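Local coordinates for cystathionine beta-lyase family protein, YNBB B.subtilis ortholog (Clostridium acetobutylicum, PDB 3HVY) that probably acts as a pyridoxal-phosphate-dependent lyase of the methionine gamma-lyase family, perhaps a cystathionine beta-lyase involved in aluminium resistance, at residues Lys344-Ala355 with Gly417-Leu425; Ala107-Pro115 with Gly143-Lys151. All blocks are in the same frame, centred on the assembly; numbering follows the deposited sequence. Where two conformers were deposited one is given.

Contact 1 of 2, residues Lys344-Ala355 with Gly417-Leu425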
loop_
_atom_site.group_PDB
_atom_site.type_symbol
_atom_site.label_atom_id
_atom_site.label_comp_id
_atom_site.label_asym_id
_atom_site.label_seq_id
_atom_site.Cartn_x
_atom_site.Cartn_y
_atom_site.Cartn_z
ATOM N N LYS D 344 3.459 30.292 30.181
ATOM C CA LYS D 344 2.204 30.389 29.392
ATOM C C LYS D 344 2.357 29.777 27.997
ATOM O O LYS D 344 1.495 29.030 27.519
ATOM C CB LYS D 344 1.724 31.842 29.322
ATOM C CG LYS D 344 1.209 32.384 30.638
ATOM C CD LYS D 344 0.888 33.856 30.493
ATOM C CE LYS D 344 0.298 34.442 31.741
ATOM N NZ LYS D 344 0.091 35.894 31.521
ATOM N N LEU D 345 3.474 30.082 27.349
ATOM C CA LEU D 345 3.761 29.524 26.047
ATOM C C LEU D 345 3.793 28.000 26.074
ATOM O O LEU D 345 3.207 27.330 25.214
ATOM C CB LEU D 345 5.108 30.041 25.555
ATOM C CG LEU D 345 5.704 29.483 24.258
ATOM C CD1 LEU D 345 4.769 29.578 23.068
ATOM C CD2 LEU D 345 7.030 30.190 23.953
ATOM N N ILE D 346 4.520 27.466 27.044
ATOM C CA ILE D 346 4.751 26.033 27.106
ATOM C C ILE D 346 3.470 25.336 27.458
ATOM O O ILE D 346 3.089 24.362 26.806
ATOM C CB ILE D 346 5.875 25.687 28.090
ATOM C CG1 ILE D 346 7.228 26.097 27.451
ATOM C CG2 ILE D 346 5.817 24.212 28.465
ATOM C CD1 ILE D 346 8.351 26.296 28.468
ATOM N N ASP D 347 2.774 25.878 28.439
ATOM C CA ASP D 347 1.503 25.327 28.851
ATOM C C ASP D 347 0.516 25.290 27.684
ATOM O O ASP D 347 -0.246 24.347 27.552
ATOM C CB ASP D 347 0.913 26.125 30.014
ATOM C CG ASP D 347 1.605 25.826 31.368
ATOM O OD1 ASP D 347 2.534 24.974 31.412
ATOM O OD2 ASP D 347 1.199 26.444 32.395
ATOM N N PHE D 348 0.527 26.326 26.846
ATOM C CA PHE D 348 -0.426 26.420 25.745
ATOM C C PHE D 348 -0.139 25.335 24.699
ATOM O O PHE D 348 -1.072 24.643 24.212
ATOM C CB PHE D 348 -0.379 27.807 25.097
ATOM C CG PHE D 348 -1.365 27.970 23.958
ATOM C CD1 PHE D 348 -2.656 28.416 24.219
ATOM C CD2 PHE D 348 -0.990 27.703 22.640
ATOM C CE1 PHE D 348 -3.586 28.576 23.174
ATOM C CE2 PHE D 348 -1.904 27.849 21.591
ATOM C CZ PHE D 348 -3.203 28.298 21.873
ATOM N N ILE D 349 1.144 25.199 24.364
ATOM C CA ILE D 349 1.604 24.212 23.370
ATOM C C ILE D 349 1.346 22.799 23.855
ATOM O O ILE D 349 0.786 21.979 23.104
ATOM C CB ILE D 349 3.054 24.463 22.936
ATOM C CG1 ILE D 349 3.085 25.816 22.170
ATOM C CG2 ILE D 349 3.555 23.377 22.009
ATOM C CD1 ILE D 349 4.291 26.070 21.372
ATOM N N LYS D 350 1.660 22.529 25.116
ATOM C CA LYS D 350 1.343 21.228 25.706
ATOM C C LYS D 350 -0.172 20.948 25.674
ATOM O O LYS D 350 -0.611 19.807 25.460
ATOM C CB LYS D 350 1.872 21.133 27.132
ATOM C CG LYS D 350 3.382 20.937 27.242
ATOM C CD LYS D 350 3.796 21.002 28.745
ATOM C CE LYS D 350 5.236 20.567 29.035
ATOM N NZ LYS D 350 5.393 19.133 29.538
ATOM N N GLY D 351 -0.973 21.979 25.864
ATOM C CA GLY D 351 -2.410 21.818 25.824
ATOM C C GLY D 351 -2.864 21.423 24.434
ATOM O O GLY D 351 -3.773 20.609 24.298
ATOM N N ILE D 352 -2.216 21.978 23.403
ATOM C CA ILE D 352 -2.538 21.628 22.031
ATOM C C ILE D 352 -2.274 20.142 21.821
ATOM O O ILE D 352 -3.107 19.440 21.278
ATOM C CB ILE D 352 -1.771 22.484 20.986
ATOM C CG1 ILE D 352 -2.263 23.932 21.037
ATOM C CG2 ILE D 352 -2.001 21.922 19.515
ATOM C CD1 ILE D 352 -3.733 24.151 20.698
ATOM N N GLN D 353 -1.136 19.665 22.300
ATOM C CA GLN D 353 -0.807 18.243 22.214
ATOM C C GLN D 353 -1.877 17.407 22.916
ATOM O O GLN D 353 -2.364 16.402 22.387
ATOM C CB GLN D 353 0.579 17.958 22.826
ATOM C CG GLN D 353 1.077 16.479 22.701
ATOM C CD GLN D 353 1.559 16.122 21.315
ATOM O OE1 GLN D 353 2.139 16.945 20.635
ATOM N NE2 GLN D 353 1.383 14.871 20.921
ATOM N N THR D 354 -2.292 17.852 24.081
ATOM C CA THR D 354 -3.292 17.096 24.808
ATOM C C THR D 354 -4.641 17.124 24.119
ATOM O O THR D 354 -5.460 16.239 24.381
ATOM C CB THR D 354 -3.464 17.568 26.284
ATOM O OG1 THR D 354 -4.121 18.806 26.296
ATOM C CG2 THR D 354 -2.164 17.738 26.980
ATOM N N ALA D 355 -4.886 18.116 23.234
ATOM C CA ALA D 355 -6.143 18.164 22.449
ATOM C C ALA D 355 -6.063 17.364 21.157
ATOM O O ALA D 355 -6.986 17.435 20.321
ATOM C CB ALA D 355 -6.466 19.610 22.059
ATOM N N GLY D 417 -9.357 22.482 20.523
ATOM C CA GLY D 417 -7.955 22.531 20.904
ATOM C C GLY D 417 -7.597 23.845 21.553
ATOM O O GLY D 417 -6.930 23.861 22.587
ATOM N N VAL D 418 -8.055 24.958 20.970
ATOM C CA VAL D 418 -7.765 26.260 21.568
ATOM C C VAL D 418 -8.402 26.414 22.947
ATOM O O VAL D 418 -7.771 26.953 23.856
ATOM C CB VAL D 418 -8.128 27.406 20.602
ATOM C CG1 VAL D 418 -7.990 28.816 21.285
ATOM C CG2 VAL D 418 -7.275 27.256 19.354
ATOM N N LEU D 419 -9.637 25.925 23.107
ATOM C CA LEU D 419 -10.308 26.016 24.371
ATOM C C LEU D 419 -9.555 25.183 25.409
ATOM O O LEU D 419 -9.344 25.646 26.542
ATOM C CB LEU D 419 -11.761 25.547 24.297
ATOM C CG LEU D 419 -12.691 26.259 23.319
ATOM C CD1 LEU D 419 -14.125 25.699 23.475
ATOM C CD2 LEU D 419 -12.642 27.804 23.494
ATOM N N ILE D 420 -9.139 23.980 25.024
ATOM C CA ILE D 420 -8.386 23.145 25.933
ATOM C C ILE D 420 -7.081 23.830 26.295
ATOM O O ILE D 420 -6.762 23.987 27.455
ATOM C CB ILE D 420 -8.114 21.743 25.347
ATOM C CG1 ILE D 420 -9.418 20.971 25.301
ATOM C CG2 ILE D 420 -7.087 20.985 26.190
ATOM C CD1 ILE D 420 -9.398 19.786 24.311
ATOM N N ALA D 421 -6.354 24.299 25.302
ATOM C CA ALA D 421 -5.115 25.000 25.568
ATOM C C ALA D 421 -5.313 26.277 26.429
ATOM O O ALA D 421 -4.572 26.523 27.394
ATOM C CB ALA D 421 -4.422 25.327 24.248
ATOM N N LEU D 422 -6.297 27.105 26.076
ATOM C CA LEU D 422 -6.545 28.353 26.807
ATOM C C LEU D 422 -6.931 28.109 28.275
ATOM O O LEU D 422 -6.580 28.900 29.151
ATOM C CB LEU D 422 -7.640 29.161 26.095
ATOM C CG LEU D 422 -8.054 30.512 26.719
ATOM C CD1 LEU D 422 -6.849 31.437 27.021
ATOM C CD2 LEU D 422 -9.123 31.234 25.820
ATOM N N SER D 423 -7.652 27.019 28.524
ATOM C CA SER D 423 -8.094 26.649 29.877
ATOM C C SER D 423 -6.935 26.205 30.766
ATOM O O SER D 423 -7.129 25.928 31.943
ATOM C CB SER D 423 -9.146 25.554 29.813
ATOM O OG SER D 423 -10.313 26.007 29.145
ATOM N N LYS D 424 -5.750 26.084 30.186
ATOM C CA LYS D 424 -4.538 25.914 30.965
ATOM C C LYS D 424 -3.899 27.251 31.375
ATOM O O LYS D 424 -2.979 27.269 32.168
ATOM C CB LYS D 424 -3.533 25.075 30.209
ATOM C CG LYS D 424 -4.125 23.772 29.687
ATOM C CD LYS D 424 -3.198 22.619 29.700
ATOM C CE LYS D 424 -1.727 23.081 29.779
ATOM N NZ LYS D 424 -0.651 22.069 29.498
ATOM N N LEU D 425 -4.361 28.368 30.826
ATOM C CA LEU D 425 -3.782 29.662 31.173
ATOM C C LEU D 425 -4.733 30.540 31.982
ATOM O O LEU D 425 -4.283 31.266 32.880
ATOM C CB LEU D 425 -3.357 30.453 29.922
ATOM C CG LEU D 425 -2.559 29.822 28.802
ATOM C CD1 LEU D 425 -2.244 30.919 27.784
ATOM C CD2 LEU D 425 -1.319 29.102 29.243
#
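Gly351 and Ala421 mark where helix segments 344-354 and 417-422 come together: their CA atoms lie 4.2 Å apart, the segment axes approach to 7.8 Å, and the N-to-C directions differ by 137°, a steeply inclined antiparallel pairing. Small residues occupy this meeting point, with no side chain on Gly351 and only a methyl on Ala421. The methyl of Ala421 lies over one face of the Phe348 ring, a CH-pi contact in which CB stands 3.8 Å from the ring centroid and is displaced toward the CD1-CE1 bond. With CG anti to the backbone N (chi1 -179°), the Phe348 ring extends alongside the second helix. Ile352 CD1 meets Ala421 CB at 3.8 Å. At the C-terminal end of helix 342-354, Ala355 CB presses on Gly417 CA at 3.5 Å, tighter than usual for two carbons, and also touches Ile420 CD1. Thr354 OG1 donates to Gly351 O (2.7 Å), a carbonyl that also accepts from Ala355 N, and Ile420 CG2 rests against both oxygens. Beyond the 417-422 helix segment, Lys424 bends at chi2 and chi3 to lay its CD and CE along the helix backbone at Asp347, while Leu425 CD2 packs on Lys344 O and Asp347 CB. The Asp347 carboxylate itself forms a salt bridge with Lys343. Helix 287-317 adjoins the pair through Met315 against Phe348 and Ile314 against Val418, and Ile349 and Ile352 of helix 342-354 rest on strand 376-379 of the antiparallel sheet.

Contact 2 of 2, residues Ala107-Pro115 with Gly143-Lys151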
loop_
_atom_site.group_PDB
_atom_site.type_symbol
_atom_site.label_atom_id
_atom_site.label_comp_id
_atom_site.label_asym_id
_atom_site.label_seq_id
_atom_site.Cartn_x
_atom_site.Cartn_y
_atom_site.Cartn_z
ATOM N N ALA D 107 14.953 21.982 -4.652
ATOM C CA ALA D 107 15.077 21.465 -6.000
ATOM C C ALA D 107 14.766 22.593 -7.017
ATOM O O ALA D 107 15.388 22.683 -8.079
ATOM C CB ALA D 107 14.140 20.272 -6.197
ATOM N N ALA D 108 13.774 23.430 -6.704
ATOM C CA ALA D 108 13.407 24.551 -7.569
ATOM C C ALA D 108 14.574 25.541 -7.670
ATOM O O ALA D 108 14.860 26.035 -8.748
ATOM C CB ALA D 108 12.141 25.242 -7.097
ATOM N N LEU D 109 15.293 25.766 -6.562
ATOM C CA LEU D 109 16.434 26.649 -6.557
ATOM C C LEU D 109 17.649 26.046 -7.260
ATOM O O LEU D 109 18.158 26.638 -8.214
ATOM C CB LEU D 109 16.781 27.075 -5.131
ATOM C CG LEU D 109 15.647 27.831 -4.391
ATOM C CD1 LEU D 109 15.956 27.937 -2.867
ATOM C CD2 LEU D 109 15.433 29.180 -5.073
ATOM N N PHE D 110 18.092 24.865 -6.820
ATOM C CA PHE D 110 19.242 24.213 -7.426
ATOM C C PHE D 110 19.063 24.085 -8.917
ATOM O O PHE D 110 19.940 24.424 -9.682
ATOM C CB PHE D 110 19.521 22.837 -6.833
ATOM C CG PHE D 110 20.436 22.861 -5.662
ATOM C CD1 PHE D 110 21.799 22.975 -5.843
ATOM C CD2 PHE D 110 19.940 22.759 -4.368
ATOM C CE1 PHE D 110 22.683 23.024 -4.746
ATOM C CE2 PHE D 110 20.827 22.827 -3.259
ATOM C CZ PHE D 110 22.192 22.946 -3.467
ATOM N N GLY D 111 17.904 23.633 -9.340
ATOM C CA GLY D 111 17.713 23.412 -10.756
ATOM C C GLY D 111 17.856 24.626 -11.644
ATOM O O GLY D 111 18.268 24.507 -12.821
ATOM N N ASN D 112 17.546 25.789 -11.089
ATOM C CA ASN D 112 17.498 27.032 -11.850
ATOM C C ASN D 112 18.644 27.985 -11.599
ATOM O O ASN D 112 18.587 29.154 -11.953
ATOM C CB ASN D 112 16.110 27.661 -11.650
ATOM C CG ASN D 112 15.025 26.921 -12.445
ATOM O OD1 ASN D 112 15.027 27.013 -13.651
ATOM N ND2 ASN D 112 14.119 26.135 -11.769
ATOM N N LEU D 113 19.718 27.458 -11.022
ATOM C CA LEU D 113 20.912 28.227 -10.700
ATOM C C LEU D 113 22.159 27.455 -11.109
ATOM O O LEU D 113 22.194 26.228 -11.073
ATOM C CB LEU D 113 20.992 28.538 -9.198
ATOM C CG LEU D 113 19.956 29.587 -8.779
ATOM C CD1 LEU D 113 19.685 29.529 -7.280
ATOM C CD2 LEU D 113 20.315 30.998 -9.273
ATOM N N ARG D 114 23.188 28.210 -11.473
ATOM C CA ARG D 114 24.471 27.677 -11.900
ATOM C C ARG D 114 25.608 28.478 -11.264
ATOM O O ARG D 114 25.408 29.577 -10.718
ATOM C CB ARG D 114 24.601 27.754 -13.431
ATOM C CG ARG D 114 23.529 26.940 -14.198
ATOM C CD ARG D 114 23.659 25.433 -14.046
ATOM N NE ARG D 114 22.768 24.769 -15.009
ATOM C CZ ARG D 114 21.513 24.399 -14.775
ATOM N NH1 ARG D 114 20.969 24.591 -13.600
ATOM N NH2 ARG D 114 20.790 23.820 -15.736
ATOM N N PRO D 115 26.804 27.921 -11.307
ATOM C CA PRO D 115 27.910 28.658 -10.727
ATOM C C PRO D 115 28.047 30.061 -11.328
ATOM O O PRO D 115 27.945 30.230 -12.555
ATOM C CB PRO D 115 29.124 27.777 -11.083
ATOM C CG PRO D 115 28.561 26.415 -11.286
ATOM C CD PRO D 115 27.221 26.613 -11.860
ATOM N N GLY D 143 27.015 20.468 0.419
ATOM C CA GLY D 143 26.593 20.564 -0.976
ATOM C C GLY D 143 25.633 21.700 -1.256
ATOM O O GLY D 143 24.708 21.588 -2.077
ATOM N N SER D 144 25.883 22.821 -0.596
ATOM C CA SER D 144 25.037 23.987 -0.738
ATOM C C SER D 144 25.273 24.686 -2.056
ATOM O O SER D 144 26.308 24.481 -2.720
ATOM C CB SER D 144 25.357 24.968 0.381
ATOM O OG SER D 144 26.652 25.485 0.148
ATOM N N LEU D 145 24.328 25.560 -2.398
ATOM C CA LEU D 145 24.455 26.457 -3.542
ATOM C C LEU D 145 25.798 27.176 -3.546
ATOM O O LEU D 145 26.477 27.244 -4.554
ATOM C CB LEU D 145 23.315 27.471 -3.535
ATOM C CG LEU D 145 21.928 26.900 -3.920
ATOM C CD1 LEU D 145 20.798 27.895 -3.485
ATOM C CD2 LEU D 145 21.907 26.553 -5.396
ATOM N N ARG D 146 26.174 27.731 -2.410
ATOM C CA ARG D 146 27.468 28.412 -2.278
ATOM C C ARG D 146 28.641 27.503 -2.638
ATOM O O ARG D 146 29.611 27.953 -3.275
ATOM C CB ARG D 146 27.621 28.899 -0.848
ATOM C CG ARG D 146 28.970 29.592 -0.497
ATOM C CD ARG D 146 29.107 29.858 1.007
ATOM N NE ARG D 146 29.230 28.583 1.758
ATOM C CZ ARG D 146 30.333 27.814 1.806
ATOM N NH1 ARG D 146 31.438 28.163 1.148
ATOM N NH2 ARG D 146 30.332 26.675 2.503
ATOM N N GLU D 147 28.586 26.250 -2.192
ATOM C CA GLU D 147 29.631 25.280 -2.510
ATOM C C GLU D 147 29.645 24.977 -4.001
ATOM O O GLU D 147 30.652 24.490 -4.521
ATOM C CB GLU D 147 29.460 23.965 -1.723
ATOM C CG GLU D 147 29.644 24.064 -0.241
ATOM C CD GLU D 147 29.239 22.802 0.504
ATOM O OE1 GLU D 147 29.632 21.685 0.104
ATOM O OE2 GLU D 147 28.537 22.918 1.517
ATOM N N TYR D 148 28.529 25.231 -4.687
ATOM C CA TYR D 148 28.506 25.105 -6.140
ATOM C C TYR D 148 28.685 26.433 -6.868
ATOM O O TYR D 148 28.350 26.540 -8.042
ATOM C CB TYR D 148 27.243 24.423 -6.634
ATOM C CG TYR D 148 27.307 22.945 -6.400
ATOM C CD1 TYR D 148 27.973 22.106 -7.303
ATOM C CD2 TYR D 148 26.738 22.378 -5.266
ATOM C CE1 TYR D 148 28.074 20.749 -7.081
ATOM C CE2 TYR D 148 26.836 21.011 -5.035
ATOM C CZ TYR D 148 27.502 20.209 -5.947
ATOM O OH TYR D 148 27.618 18.874 -5.725
ATOM N N GLY D 149 29.203 27.436 -6.171
ATOM C CA GLY D 149 29.551 28.694 -6.820
ATOM C C GLY D 149 28.422 29.682 -6.974
ATOM O O GLY D 149 28.583 30.703 -7.658
ATOM N N VAL D 150 27.296 29.399 -6.348
ATOM C CA VAL D 150 26.140 30.289 -6.461
ATOM C C VAL D 150 26.250 31.348 -5.363
ATOM O O VAL D 150 26.370 31.028 -4.189
ATOM C CB VAL D 150 24.841 29.531 -6.420
ATOM C CG1 VAL D 150 23.629 30.493 -6.529
ATOM C CG2 VAL D 150 24.845 28.495 -7.535
ATOM N N LYS D 151 26.244 32.609 -5.773
ATOM C CA LYS D 151 26.315 33.738 -4.853
ATOM C C LYS D 151 24.926 34.025 -4.293
ATOM O O LYS D 151 23.905 33.660 -4.905
ATOM C CB LYS D 151 26.885 34.957 -5.587
ATOM C CG LYS D 151 28.303 34.745 -6.096
ATOM C CD LYS D 151 28.771 35.888 -7.015
ATOM C CE LYS D 151 30.291 35.885 -7.257
ATOM N NZ LYS D 151 30.821 34.801 -8.124
#
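Apolar packing joins Phe110 to Leu145: the leucine's CD2 methyl sits over one face of the phenyl ring, 3.8 Å from its centroid and 20° off the normal, a CH-pi contact offset toward the rim. Tyr148 CD2 approaches near the ring plane, at the edge, 4.1 Å from Phe110 CE1. Leu113 crosses both Leu145 and Val150 at about a right angle, its CD1 lying 4.1 Å from Val150 CG1. Placing CG1 anti to the backbone N (chi1 179°) turns the other Val150 methyl, CG2, onto Arg114 O at 3.4 Å. These side chains bring the end of helix 101-111 and the turn leading to strand 118-121 against the loop before strand 151-154, outermost of the mixed sheet within this chain, in what is probably the large PLP-binding domain; Leu109, Leu113 and Leu145 all touch Met119 of strand 118-121. Hydrogen bonds work inside each segment. Arg114 NH1 donates to Gly111 O (2.8 Å) and Leu113 O, both nearly in the guanidinium plane although the donor stands above each carbonyl plane. In the loop, Ser144 OG accepts from Glu147 N at 3.1 Å, an ST motif. Salt bridges run between subunits instead: Arg114 NH2 pairs with Glu147 of the second subunit, and Glu147 with Arg114 of that subunit.

Both segments of contact 2 come earlier in the sequence than either of contact 1, and the chain's centre lies between the two contacts, whose own centres are 42 Å apart and nearest atoms about 27 Å apart. They share neither a helix nor a sheet: contact 2 belongs to the mixed seven-stranded sheet region, contact 1 to the helices packed beside the antiparallel five-stranded sheet. This separation matches the large and small domains of PLP enzymes with this fold, and Lys244, modified by the cofactor, follows strand 237-241 of the mixed sheet. Contact 2 also borders the second subunit.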